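Local coordinates for protein trehalose-6-phosphate phosphatase (Candida albicans, PDB 5DXF) that belongs to glycosyltransferase family 20 and has the GT-B type of fold, in which two Rossmann-like domains are joined in one chain, at residues E185-K190 against Y206-L211; H267-C272 against C278-D283; H308-S313 against L421-D426; P361-T366 against T484-L489. All blocks are in the same frame, centred on the assembly; numbering follows the deposited sequence.

Interaction 1. Residues E185-K190 against Y206-L211; sequences EAYLNK and YYLLLL
Tyr187, on the helix 173-194, and Leu208, in the loop that follows strand 200-204, meet through an apolar contact. The two side chains cross at about a right angle, and both methyls of the leucine approach the CD1-CE1 bond of the phenol obliquely: Leu208 CD2 is 3.4 Å from Tyr187 CD1, and Leu208 CD1 is 3.5 Å from Tyr187 CE1. A branched leucine suits this place because its two methyls can spread along neighbouring ring carbons.

A second apolar contact lies nearer the helix backbone. Leu211 has its CG swung opposite the backbone N (chi1 -156°), and its CD1 reaches in to within 3.8 Å of Tyr187 CB and 4.1 Å of Leu188 CB. The same methyl also lies 3.6 Å from the amide Leu188 N, which belongs to the helix.

No hydrogen bond joins the two segments; the polar needs of the tyrosine are met elsewhere. Its OH bonds to the carbonyl oxygen of Met37, at the end of strand 34-37, and its ring stacks on Phe183, which Leu208 also touches. In the alpha/beta domain built on the large sheet, helix 173-194 is thus packed against the loop leading from strand 200-204 into helix 211-218. Such chemistry implies that helix and loop are held by the fit of buried hydrocarbon, with the directional bond that fixes the tyrosine lying outside the pair.

Interaction 2. Residues H267-C272 against C278-D283; sequences HFISCC and CEVNRD
Helix 262-274 packs against strand 279-280, the edge strand of the antiparallel extension of the large sheet, with Ile269 facing Val280. The isoleucine offers two arms. Its CG2 lies 3.6 Å from Val280 CG2, an apolar contact in which the branched chains cross at a slant. With CG1 opposite the carbonyl carbon (chi1 -71°), its other arm runs out to the turn, where Ile269 CD1 lies 3.6 Å from the carbonyl Asn281 O and also meets the carbonyl of Arg282. Farther along, Cys272 CB approaches Val280 CG1 at 4.3 Å, and Cys272 O lies 3.8 Å from Cys278 CB; the small cysteine side chains let helix and strand come close. Asn281 shapes the turn: its OD1 accepts a hydrogen bond from Ser284 N and a weak one from Asp283 N (3.3 Å), the latter closing an Asx turn. Val285 of the neighbouring strand extends the apolar surface under Ile269. This is a helix packed on a beta meander that widens a Rossmann-like sheet.

Interaction 3. Residues H308-S313 against L421-D426; sequences HDAFSS and LLRVAD
The guanidinium of Arg423 has the ring of Phe311 over one face and the carbonyl oxygen of Ala310 at its edge. Phe311 CD1 stands 3.6 Å above the guanidinium plane, toward its rim, and the two planes are 43° apart, so the overlap is slanted rather than a parallel stack. Ala310 CB in turn lies over one face of the Phe311 ring, while Tyr450 meets that ring edge-to-face. The motif is a side-chain bond to the C-terminal end of a helix: Ala310 belongs to the last turn of helix 303-311, where carbonyls run out of amide donors within the helix, and Arg423 reaches it from helix 415-424 in the same Rossmann-like domain. Arginine suits the place, being long and offering several N-H groups. Its chain bends at CG-CD (chi3 60°), which turns the head toward the carbonyl, and its NH2 forms a salt bridge with Glu318. With NH2 held by Glu318 and NH1 by the helix end, the rotation of the head is probably limited, and the positive charge probably suits the partly negative helix terminus. Arg423 NH1 donates to Ala310 O over 3.0 Å, with an N-H...O angle of 145°.

Interaction 4. Residues P361-T366 against T484-L489; sequences PEWRET and TINDAL
Trp363, in the loop between helix 346-359 and strand 367-374, reaches across to Asn486 and Leu489 on helix 478-489. Its CB points toward the helix, and with CG set opposite the carbonyl carbon the indole is carried into the contact. On the five-membered ring, Trp363 CD1 lies 3.6 Å from Asn486 OD1, and the next atom is the polar one: Trp363 NE1 donates a hydrogen bond of 3.1 Å to that same Asn486 OD1. The bond is bent, with an N-H...O angle of 136°, and the amide stands nearly upright to the indole, their planes 80° apart. Asparagine suits this helix position because its short amide can offer an oxygen at the ring's edge.

Farther out, the benzene part turns apolar. Trp363 CZ2 is 3.6 Å from Leu489 CB, and Trp363 CH2 is 3.7 Å from that CB. Leu489 CD1 then sits over the face in a CH-pi contact, 3.6 Å from the centroid of the six-membered ring and only 6° off its normal. Phe356 of helix 346-359 also meets the indole, its plane inclined to it, and touches Asn486 and Leu489. A buried tryptophan thus joins a polar edge to a broad greasy face, fastening the helix-to-strand connection to a neighbouring helix of the second Rossmann-like domain of a GT-B fold.

Interactions 1 and 2 both belong to the large mixed sheet and its helices, their nearest atoms about 7 Å apart, whereas interactions 3 and 4 lie in the other domain, about 5 Å apart at their nearest atoms. Interaction 1 is the buried one, interaction 2 lies at the surface, and the other two are partly buried. The first pair has no hydrogen bond between its segments, interaction 1 being mostly side-chain hydrocarbon and interaction 2 adding methyl contacts with backbone carbonyls; the second pair adds one directional bond each, from an arginine to a helix-end carbonyl or from an indole to an amide. Interactions 3 and 4 also interleave along the chain, while interactions 1 and 2 close locally and in series.

Interaction 1. Residues E185-K190 against Y206-L211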
loop_
_atom_site.group_PDB
_atom_site.type_symbol
_atom_site.label_atom_id
_atom_site.label_comp_id
_atom_site.label_asym_id
_atom_site.label_seq_id
_atom_site.Cartn_x
_atom_site.Cartn_y
_atom_site.Cartn_z
ATOM N N GLU A 185 11.456 20.606 2.589
ATOM C CA GLU A 185 12.649 21.442 2.443
ATOM C C GLU A 185 13.925 20.664 2.720
ATOM O O GLU A 185 14.930 20.825 2.023
ATOM C CB GLU A 185 12.572 22.651 3.379
ATOM C CG GLU A 185 11.965 23.888 2.745
ATOM C CD GLU A 185 11.861 25.037 3.722
ATOM O OE1 GLU A 185 12.263 24.854 4.891
ATOM O OE2 GLU A 185 11.377 26.120 3.328
ATOM N N ALA A 186 13.875 19.829 3.751
ATOM C CA ALA A 186 15.006 18.990 4.101
ATOM C C ALA A 186 15.237 17.953 3.010
ATOM O O ALA A 186 16.391 17.696 2.638
ATOM C CB ALA A 186 14.783 18.327 5.446
ATOM N N TYR A 187 14.153 17.378 2.481
ATOM C CA TYR A 187 14.313 16.427 1.375
ATOM C C TYR A 187 15.037 17.093 0.195
ATOM O O TYR A 187 16.090 16.604 -0.235
ATOM C CB TYR A 187 12.963 15.833 0.947
ATOM C CG TYR A 187 12.644 14.546 1.688
ATOM C CD1 TYR A 187 12.230 13.406 1.015
ATOM C CD2 TYR A 187 12.801 14.469 3.065
ATOM C CE1 TYR A 187 11.957 12.236 1.701
ATOM C CE2 TYR A 187 12.533 13.306 3.755
ATOM C CZ TYR A 187 12.112 12.193 3.073
ATOM O OH TYR A 187 11.846 11.039 3.777
ATOM N N LEU A 188 14.508 18.220 -0.289
ATOM C CA LEU A 188 15.169 18.995 -1.354
ATOM C C LEU A 188 16.642 19.276 -1.050
ATOM O O LEU A 188 17.511 19.054 -1.896
ATOM C CB LEU A 188 14.452 20.330 -1.596
ATOM C CG LEU A 188 15.225 21.382 -2.413
ATOM C CD1 LEU A 188 15.597 20.877 -3.808
ATOM C CD2 LEU A 188 14.456 22.695 -2.518
ATOM N N ASN A 189 16.891 19.790 0.153
ATOM C CA ASN A 189 18.234 20.066 0.664
ATOM C C ASN A 189 19.202 18.906 0.458
ATOM O O ASN A 189 20.258 19.065 -0.162
ATOM C CB ASN A 189 18.151 20.421 2.154
ATOM C CG ASN A 189 19.516 20.510 2.821
ATOM O OD1 ASN A 189 20.092 19.497 3.226
ATOM N ND2 ASN A 189 20.033 21.728 2.954
ATOM N N LYS A 190 18.840 17.739 0.975
ATOM C CA LYS A 190 19.674 16.553 0.801
ATOM C C LYS A 190 19.853 16.147 -0.671
ATOM O O LYS A 190 20.986 15.879 -1.115
ATOM C CB LYS A 190 19.084 15.385 1.593
ATOM C CG LYS A 190 18.840 15.689 3.064
ATOM C CD LYS A 190 20.142 15.813 3.845
ATOM C CE LYS A 190 19.878 15.996 5.336
ATOM N NZ LYS A 190 21.143 16.136 6.114
ATOM N N TYR A 206 2.294 11.045 -0.570
ATOM C CA TYR A 206 1.746 12.286 -0.040
ATOM C C TYR A 206 2.666 13.136 0.826
ATOM O O TYR A 206 2.435 14.324 0.989
ATOM C CB TYR A 206 0.408 12.032 0.649
ATOM C CG TYR A 206 0.436 10.925 1.657
ATOM C CD1 TYR A 206 0.451 9.607 1.264
ATOM C CD2 TYR A 206 0.441 11.204 3.007
ATOM C CE1 TYR A 206 0.472 8.590 2.194
ATOM C CE2 TYR A 206 0.464 10.201 3.942
ATOM C CZ TYR A 206 0.476 8.896 3.531
ATOM O OH TYR A 206 0.500 7.902 4.468
ATOM N N TYR A 207 3.677 12.527 1.421
ATOM C CA TYR A 207 4.602 13.279 2.261
ATOM C C TYR A 207 5.454 14.229 1.426
ATOM O O TYR A 207 6.013 15.198 1.939
ATOM C CB TYR A 207 5.507 12.331 3.052
ATOM C CG TYR A 207 4.872 11.707 4.276
ATOM C CD1 TYR A 207 5.229 12.120 5.552
ATOM C CD2 TYR A 207 3.922 10.702 4.155
ATOM C CE1 TYR A 207 4.658 11.547 6.676
ATOM C CE2 TYR A 207 3.349 10.123 5.271
ATOM C CZ TYR A 207 3.717 10.551 6.528
ATOM O OH TYR A 207 3.142 9.977 7.638
ATOM N N LEU A 208 5.541 13.946 0.132
ATOM C CA LEU A 208 6.464 14.652 -0.747
ATOM C C LEU A 208 5.766 15.316 -1.932
ATOM O O LEU A 208 6.338 15.433 -3.016
ATOM C CB LEU A 208 7.533 13.679 -1.240
ATOM C CG LEU A 208 8.288 13.004 -0.093
ATOM C CD1 LEU A 208 9.340 12.041 -0.613
ATOM C CD2 LEU A 208 8.904 14.062 0.811
ATOM N N LEU A 209 4.527 15.726 -1.724
ATOM C CA LEU A 209 3.720 16.380 -2.742
ATOM C C LEU A 209 4.286 17.715 -3.183
ATOM O O LEU A 209 4.147 18.109 -4.330
ATOM C CB LEU A 209 2.296 16.565 -2.249
ATOM C CG LEU A 209 1.468 15.293 -2.150
ATOM C CD1 LEU A 209 0.062 15.633 -1.720
ATOM C CD2 LEU A 209 1.470 14.527 -3.452
ATOM N N LEU A 210 4.860 18.436 -2.234
ATOM C CA LEU A 210 5.480 19.721 -2.489
ATOM C C LEU A 210 6.671 19.629 -3.432
ATOM O O LEU A 210 6.898 20.519 -4.247
ATOM C CB LEU A 210 5.916 20.358 -1.174
ATOM C CG LEU A 210 4.788 20.923 -0.313
ATOM C CD1 LEU A 210 5.325 21.741 0.849
ATOM C CD2 LEU A 210 3.842 21.747 -1.166
ATOM N N LEU A 211 7.432 18.554 -3.302
ATOM C CA LEU A 211 8.798 18.469 -3.786
ATOM C C LEU A 211 9.049 18.644 -5.281
ATOM O O LEU A 211 9.930 19.390 -5.653
ATOM C CB LEU A 211 9.353 17.117 -3.360
ATOM C CG LEU A 211 10.849 16.911 -3.212
ATOM C CD1 LEU A 211 11.361 17.639 -1.979
ATOM C CD2 LEU A 211 11.126 15.424 -3.112
#

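Interaction 2. Residues H267-C272 against C278-D283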
loop_
_atom_site.group_PDB
_atom_site.type_symbol
_atom_site.label_atom_id
_atom_site.label_comp_id
_atom_site.label_asym_id
_atom_site.label_seq_id
_atom_site.Cartn_x
_atom_site.Cartn_y
_atom_site.Cartn_z
ATOM N N HIS A 267 -9.425 12.162 -11.430
ATOM C CA HIS A 267 -9.637 13.104 -10.334
ATOM C C HIS A 267 -8.518 14.133 -10.236
ATOM O O HIS A 267 -8.770 15.310 -9.978
ATOM C CB HIS A 267 -9.776 12.358 -9.008
ATOM C CG HIS A 267 -11.039 11.562 -8.898
ATOM N ND1 HIS A 267 -11.193 10.533 -7.997
ATOM C CD2 HIS A 267 -12.205 11.650 -9.580
ATOM C CE1 HIS A 267 -12.402 10.017 -8.129
ATOM N NE2 HIS A 267 -13.037 10.676 -9.080
ATOM N N PHE A 268 -7.281 13.684 -10.435
ATOM C CA PHE A 268 -6.143 14.591 -10.392
ATOM C C PHE A 268 -6.219 15.596 -11.530
ATOM O O PHE A 268 -5.984 16.788 -11.328
ATOM C CB PHE A 268 -4.828 13.820 -10.462
ATOM C CG PHE A 268 -3.614 14.702 -10.503
ATOM C CD1 PHE A 268 -3.111 15.261 -9.343
ATOM C CD2 PHE A 268 -2.977 14.971 -11.703
ATOM C CE1 PHE A 268 -1.997 16.072 -9.376
ATOM C CE2 PHE A 268 -1.861 15.782 -11.743
ATOM C CZ PHE A 268 -1.371 16.333 -10.576
ATOM N N ILE A 269 -6.545 15.104 -12.723
ATOM C CA ILE A 269 -6.709 15.968 -13.888
ATOM C C ILE A 269 -7.786 17.027 -13.650
ATOM O O ILE A 269 -7.551 18.229 -13.860
ATOM C CB ILE A 269 -7.054 15.139 -15.141
ATOM C CG1 ILE A 269 -5.826 14.338 -15.581
ATOM C CG2 ILE A 269 -7.549 16.035 -16.261
ATOM C CD1 ILE A 269 -6.108 13.316 -16.636
ATOM N N SER A 270 -8.916 16.587 -13.115
ATOM C CA SER A 270 -10.024 17.473 -12.808
ATOM C C SER A 270 -9.637 18.512 -11.786
ATOM O O SER A 270 -9.984 19.666 -11.907
ATOM C CB SER A 270 -11.190 16.669 -12.268
ATOM O OG SER A 270 -12.395 17.092 -12.859
ATOM N N CYS A 271 -8.907 18.090 -10.775
ATOM C CA CYS A 271 -8.351 19.002 -9.776
ATOM C C CYS A 271 -7.449 20.059 -10.398
ATOM O O CYS A 271 -7.567 21.243 -10.084
ATOM C CB CYS A 271 -7.568 18.229 -8.715
ATOM S SG CYS A 271 -8.564 17.481 -7.412
ATOM N N CYS A 272 -6.546 19.625 -11.271
ATOM C CA CYS A 272 -5.626 20.540 -11.937
ATOM C C CYS A 272 -6.370 21.565 -12.787
ATOM O O CYS A 272 -5.966 22.725 -12.857
ATOM C CB CYS A 272 -4.625 19.769 -12.800
ATOM S SG CYS A 272 -3.280 18.999 -11.874
ATOM N N CYS A 278 -4.634 25.611 -15.073
ATOM C CA CYS A 278 -3.965 24.712 -16.018
ATOM C C CYS A 278 -4.921 23.996 -16.972
ATOM O O CYS A 278 -5.981 23.523 -16.566
ATOM C CB CYS A 278 -3.148 23.677 -15.249
ATOM S SG CYS A 278 -2.303 24.352 -13.806
ATOM N N GLU A 279 -4.532 23.922 -18.241
ATOM C CA GLU A 279 -5.372 23.325 -19.272
ATOM C C GLU A 279 -5.062 21.842 -19.461
ATOM O O GLU A 279 -3.897 21.452 -19.575
ATOM C CB GLU A 279 -5.203 24.077 -20.590
ATOM C CG GLU A 279 -6.379 23.928 -21.520
ATOM C CD GLU A 279 -6.313 24.871 -22.697
ATOM O OE1 GLU A 279 -5.249 25.487 -22.920
ATOM O OE2 GLU A 279 -7.337 24.999 -23.392
ATOM N N VAL A 280 -6.112 21.026 -19.510
ATOM C CA VAL A 280 -5.971 19.575 -19.405
ATOM C C VAL A 280 -6.661 18.781 -20.518
ATOM O O VAL A 280 -7.597 19.270 -21.159
ATOM C CB VAL A 280 -6.540 19.075 -18.054
ATOM C CG1 VAL A 280 -5.962 19.881 -16.903
ATOM C CG2 VAL A 280 -8.060 19.169 -18.049
ATOM N N ASN A 281 -6.172 17.562 -20.751
ATOM C CA ASN A 281 -6.908 16.544 -21.504
ATOM C C ASN A 281 -6.715 15.191 -20.808
ATOM O O ASN A 281 -6.087 15.133 -19.749
ATOM C CB ASN A 281 -6.468 16.502 -22.978
ATOM C CG ASN A 281 -5.257 15.609 -23.223
ATOM O OD1 ASN A 281 -4.384 15.474 -22.373
ATOM N ND2 ASN A 281 -5.203 15.001 -24.405
ATOM N N ARG A 282 -7.229 14.113 -21.395
ATOM C CA ARG A 282 -7.322 12.822 -20.696
ATOM C C ARG A 282 -5.994 12.225 -20.198
ATOM O O ARG A 282 -5.995 11.455 -19.238
ATOM C CB ARG A 282 -8.019 11.792 -21.594
ATOM C CG ARG A 282 -7.218 11.367 -22.813
ATOM C CD ARG A 282 -7.957 10.317 -23.637
ATOM N NE ARG A 282 -7.941 8.992 -23.019
ATOM C CZ ARG A 282 -8.254 7.869 -23.660
ATOM N NH1 ARG A 282 -8.601 7.909 -24.939
ATOM N NH2 ARG A 282 -8.214 6.704 -23.026
ATOM N N ASP A 283 -4.874 12.560 -20.836
ATOM C CA ASP A 283 -3.579 12.018 -20.414
ATOM C C ASP A 283 -2.579 13.115 -20.063
ATOM O O ASP A 283 -1.520 12.843 -19.494
ATOM C CB ASP A 283 -2.977 11.119 -21.500
ATOM C CG ASP A 283 -3.797 9.871 -21.758
ATOM O OD1 ASP A 283 -4.333 9.291 -20.791
ATOM O OD2 ASP A 283 -3.899 9.470 -22.936
#

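Interaction 3. Residues H308-S313 against L421-D426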
loop_
_atom_site.group_PDB
_atom_site.type_symbol
_atom_site.label_atom_id
_atom_site.label_comp_id
_atom_site.label_asym_id
_atom_site.label_seq_id
_atom_site.Cartn_x
_atom_site.Cartn_y
_atom_site.Cartn_z
ATOM N N HIS A 308 8.939 -18.038 -3.963
ATOM C CA HIS A 308 10.020 -18.828 -3.425
ATOM C C HIS A 308 9.917 -19.048 -1.919
ATOM O O HIS A 308 10.031 -20.174 -1.439
ATOM C CB HIS A 308 11.333 -18.111 -3.730
ATOM C CG HIS A 308 12.518 -18.699 -3.036
ATOM N ND1 HIS A 308 13.194 -18.039 -2.037
ATOM C CD2 HIS A 308 13.142 -19.888 -3.192
ATOM C CE1 HIS A 308 14.186 -18.795 -1.608
ATOM N NE2 HIS A 308 14.175 -19.922 -2.293
ATOM N N ASP A 309 9.661 -17.974 -1.184
ATOM C CA ASP A 309 9.511 -18.027 0.259
ATOM C C ASP A 309 8.300 -18.831 0.649
ATOM O O ASP A 309 8.318 -19.572 1.603
ATOM C CB ASP A 309 9.450 -16.625 0.841
ATOM C CG ASP A 309 10.702 -15.841 0.584
ATOM O OD1 ASP A 309 11.552 -16.310 -0.176
ATOM O OD2 ASP A 309 10.848 -14.745 1.140
ATOM N N ALA A 310 7.236 -18.681 -0.106
ATOM C CA ALA A 310 6.026 -19.407 0.178
ATOM C C ALA A 310 6.263 -20.895 0.070
ATOM O O ALA A 310 5.739 -21.673 0.844
ATOM C CB ALA A 310 4.936 -18.989 -0.787
ATOM N N PHE A 311 7.040 -21.299 -0.917
ATOM C CA PHE A 311 7.132 -22.729 -1.208
ATOM C C PHE A 311 8.511 -23.366 -0.999
ATOM O O PHE A 311 8.684 -24.555 -1.263
ATOM C CB PHE A 311 6.661 -22.981 -2.642
ATOM C CG PHE A 311 5.250 -22.531 -2.895
ATOM C CD1 PHE A 311 4.184 -23.205 -2.323
ATOM C CD2 PHE A 311 4.989 -21.432 -3.695
ATOM C CE1 PHE A 311 2.884 -22.793 -2.546
ATOM C CE2 PHE A 311 3.690 -21.016 -3.926
ATOM C CZ PHE A 311 2.636 -21.698 -3.350
ATOM N N SER A 312 9.487 -22.603 -0.518
ATOM C CA SER A 312 10.812 -23.176 -0.275
ATOM C C SER A 312 10.840 -24.034 0.985
ATOM O O SER A 312 10.180 -23.724 1.980
ATOM C CB SER A 312 11.875 -22.081 -0.168
ATOM O OG SER A 312 13.156 -22.641 0.065
ATOM N N SER A 313 11.612 -25.115 0.933
ATOM C CA SER A 313 11.747 -26.030 2.057
ATOM C C SER A 313 12.643 -25.436 3.135
ATOM O O SER A 313 12.410 -25.624 4.329
ATOM C CB SER A 313 12.305 -27.373 1.579
ATOM O OG SER A 313 13.395 -27.177 0.696
ATOM N N LEU A 421 0.034 -18.752 6.765
ATOM C CA LEU A 421 -1.364 -18.338 6.892
ATOM C C LEU A 421 -2.069 -18.183 5.540
ATOM O O LEU A 421 -3.192 -18.666 5.362
ATOM C CB LEU A 421 -1.455 -17.028 7.689
ATOM C CG LEU A 421 -1.273 -17.132 9.209
ATOM C CD1 LEU A 421 -1.062 -15.760 9.832
ATOM C CD2 LEU A 421 -2.465 -17.834 9.842
ATOM N N LEU A 422 -1.414 -17.527 4.590
ATOM C CA LEU A 422 -2.000 -17.368 3.262
ATOM C C LEU A 422 -2.160 -18.710 2.549
ATOM O O LEU A 422 -3.185 -18.957 1.914
ATOM C CB LEU A 422 -1.158 -16.420 2.408
ATOM C CG LEU A 422 -1.150 -14.957 2.857
ATOM C CD1 LEU A 422 -0.358 -14.098 1.885
ATOM C CD2 LEU A 422 -2.570 -14.428 3.014
ATOM N N ARG A 423 -1.159 -19.579 2.659
ATOM C CA ARG A 423 -1.217 -20.884 2.002
ATOM C C ARG A 423 -2.292 -21.810 2.586
ATOM O O ARG A 423 -2.992 -22.488 1.835
ATOM C CB ARG A 423 0.151 -21.572 2.060
ATOM C CG ARG A 423 1.084 -21.202 0.913
ATOM C CD ARG A 423 2.354 -22.038 0.939
ATOM N NE ARG A 423 2.065 -23.463 0.812
ATOM C CZ ARG A 423 2.945 -24.432 1.042
ATOM N NH1 ARG A 423 4.182 -24.135 1.418
ATOM N NH2 ARG A 423 2.586 -25.700 0.901
ATOM N N VAL A 424 -2.436 -21.841 3.910
ATOM C CA VAL A 424 -3.424 -22.725 4.532
ATOM C C VAL A 424 -4.845 -22.198 4.315
ATOM O O VAL A 424 -5.823 -22.921 4.502
ATOM C CB VAL A 424 -3.178 -22.893 6.058
ATOM C CG1 VAL A 424 -3.991 -24.063 6.627
ATOM C CG2 VAL A 424 -1.698 -23.098 6.354
ATOM N N ALA A 425 -4.956 -20.938 3.910
ATOM C CA ALA A 425 -6.260 -20.299 3.756
ATOM C C ALA A 425 -7.162 -21.002 2.742
ATOM O O ALA A 425 -6.733 -21.335 1.635
ATOM C CB ALA A 425 -6.080 -18.849 3.364
ATOM N N ASP A 426 -8.403 -21.247 3.133
ATOM C CA ASP A 426 -9.409 -21.742 2.225
ATOM C C ASP A 426 -10.158 -20.577 1.587
ATOM O O ASP A 426 -10.889 -20.745 0.627
ATOM C CB ASP A 426 -10.377 -22.668 2.959
ATOM C CG ASP A 426 -9.688 -23.889 3.554
ATOM O OD1 ASP A 426 -9.251 -24.776 2.790
ATOM O OD2 ASP A 426 -9.591 -23.962 4.792
#

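Interaction 4. Residues P361-T366 against T484-L489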
loop_
_atom_site.group_PDB
_atom_site.type_symbol
_atom_site.label_atom_id
_atom_site.label_comp_id
_atom_site.label_asym_id
_atom_site.label_seq_id
_atom_site.Cartn_x
_atom_site.Cartn_y
_atom_site.Cartn_z
ATOM N N PRO A 361 -26.512 -22.084 9.066
ATOM C CA PRO A 361 -26.252 -22.970 10.207
ATOM C C PRO A 361 -25.269 -24.079 9.852
ATOM O O PRO A 361 -24.623 -24.645 10.733
ATOM C CB PRO A 361 -27.634 -23.555 10.526
ATOM C CG PRO A 361 -28.608 -22.617 9.900
ATOM C CD PRO A 361 -27.931 -22.097 8.675
ATOM N N GLU A 362 -25.172 -24.382 8.563
ATOM C CA GLU A 362 -24.278 -25.416 8.058
ATOM C C GLU A 362 -22.810 -25.083 8.300
ATOM O O GLU A 362 -21.984 -25.977 8.491
ATOM C CB GLU A 362 -24.520 -25.621 6.562
ATOM C CG GLU A 362 -24.703 -24.312 5.809
ATOM C CD GLU A 362 -24.834 -24.502 4.314
ATOM O OE1 GLU A 362 -24.301 -25.501 3.790
ATOM O OE2 GLU A 362 -25.474 -23.648 3.662
ATOM N N TRP A 363 -22.490 -23.794 8.293
ATOM C CA TRP A 363 -21.106 -23.351 8.400
ATOM C C TRP A 363 -20.721 -22.944 9.819
ATOM O O TRP A 363 -19.560 -22.641 10.089
ATOM C CB TRP A 363 -20.851 -22.193 7.436
ATOM C CG TRP A 363 -20.868 -22.612 5.999
ATOM C CD1 TRP A 363 -21.863 -22.392 5.093
ATOM C CD2 TRP A 363 -19.845 -23.337 5.306
ATOM N NE1 TRP A 363 -21.520 -22.928 3.876
ATOM C CE2 TRP A 363 -20.287 -23.515 3.980
ATOM C CE3 TRP A 363 -18.600 -23.853 5.674
ATOM C CZ2 TRP A 363 -19.526 -24.183 3.024
ATOM C CZ3 TRP A 363 -17.847 -24.514 4.725
ATOM C CH2 TRP A 363 -18.312 -24.675 3.415
ATOM N N ARG A 364 -21.694 -22.936 10.723
ATOM C CA ARG A 364 -21.397 -22.743 12.136
ATOM C C ARG A 364 -20.552 -23.922 12.614
ATOM O O ARG A 364 -20.655 -25.020 12.064
ATOM C CB ARG A 364 -22.685 -22.611 12.952
ATOM C CG ARG A 364 -23.547 -21.431 12.525
ATOM C CD ARG A 364 -24.914 -21.436 13.189
ATOM N NE ARG A 364 -25.808 -20.467 12.559
ATOM C CZ ARG A 364 -27.096 -20.326 12.856
ATOM N NH1 ARG A 364 -27.656 -21.095 13.780
ATOM N NH2 ARG A 364 -27.826 -19.416 12.225
ATOM N N GLU A 365 -19.701 -23.668 13.609
ATOM C CA GLU A 365 -18.745 -24.640 14.157
ATOM C C GLU A 365 -17.591 -24.988 13.209
ATOM O O GLU A 365 -16.587 -25.551 13.641
ATOM C CB GLU A 365 -19.448 -25.939 14.570
ATOM C CG GLU A 365 -20.444 -25.801 15.702
ATOM C CD GLU A 365 -21.106 -27.123 16.043
ATOM O OE1 GLU A 365 -21.746 -27.716 15.150
ATOM O OE2 GLU A 365 -20.976 -27.574 17.200
ATOM N N THR A 366 -17.724 -24.655 11.928
ATOM C CA THR A 366 -16.752 -25.112 10.938
ATOM C C THR A 366 -15.959 -24.001 10.248
ATOM O O THR A 366 -14.975 -24.280 9.565
ATOM C CB THR A 366 -17.439 -25.954 9.844
ATOM O OG1 THR A 366 -18.631 -25.292 9.406
ATOM C CG2 THR A 366 -17.801 -27.329 10.381
ATOM N N THR A 484 -21.947 -14.255 -0.883
ATOM C CA THR A 484 -20.739 -14.457 -1.675
ATOM C C THR A 484 -19.784 -15.435 -1.002
ATOM O O THR A 484 -19.191 -16.280 -1.666
ATOM C CB THR A 484 -19.999 -13.132 -1.924
ATOM O OG1 THR A 484 -20.910 -12.162 -2.455
ATOM C CG2 THR A 484 -18.859 -13.338 -2.904
ATOM N N ILE A 485 -19.633 -15.309 0.311
ATOM C CA ILE A 485 -18.779 -16.214 1.075
ATOM C C ILE A 485 -19.298 -17.646 0.971
ATOM O O ILE A 485 -18.527 -18.581 0.716
ATOM C CB ILE A 485 -18.690 -15.784 2.555
ATOM C CG1 ILE A 485 -17.839 -14.518 2.693
ATOM C CG2 ILE A 485 -18.107 -16.896 3.407
ATOM C CD1 ILE A 485 -17.969 -13.845 4.042
ATOM N N ASN A 486 -20.607 -17.813 1.149
ATOM C CA ASN A 486 -21.218 -19.128 0.974
ATOM C C ASN A 486 -20.969 -19.686 -0.428
ATOM O O ASN A 486 -20.634 -20.863 -0.583
ATOM C CB ASN A 486 -22.721 -19.074 1.256
ATOM C CG ASN A 486 -23.395 -20.426 1.085
ATOM O OD1 ASN A 486 -23.266 -21.308 1.934
ATOM N ND2 ASN A 486 -24.118 -20.593 -0.018
ATOM N N ASP A 487 -21.126 -18.838 -1.441
ATOM C CA ASP A 487 -20.911 -19.245 -2.829
ATOM C C ASP A 487 -19.471 -19.677 -3.094
ATOM O O ASP A 487 -19.230 -20.661 -3.791
ATOM C CB ASP A 487 -21.280 -18.110 -3.783
ATOM C CG ASP A 487 -22.776 -17.957 -3.959
ATOM O OD1 ASP A 487 -23.539 -18.615 -3.221
ATOM O OD2 ASP A 487 -23.189 -17.169 -4.836
ATOM N N ALA A 488 -18.523 -18.929 -2.540
ATOM C CA ALA A 488 -17.106 -19.185 -2.761
ATOM C C ALA A 488 -16.653 -20.447 -2.041
ATOM O O ALA A 488 -15.812 -21.189 -2.549
ATOM C CB ALA A 488 -16.277 -17.996 -2.311
ATOM N N LEU A 489 -17.211 -20.687 -0.859
ATOM C CA LEU A 489 -16.882 -21.897 -0.116
ATOM C C LEU A 489 -17.422 -23.146 -0.809
ATOM O O LEU A 489 -16.874 -24.238 -0.654
ATOM C CB LEU A 489 -17.423 -21.820 1.312
ATOM C CG LEU A 489 -16.728 -20.834 2.251
ATOM C CD1 LEU A 489 -17.245 -21.003 3.669
ATOM C CD2 LEU A 489 -15.219 -21.018 2.199
#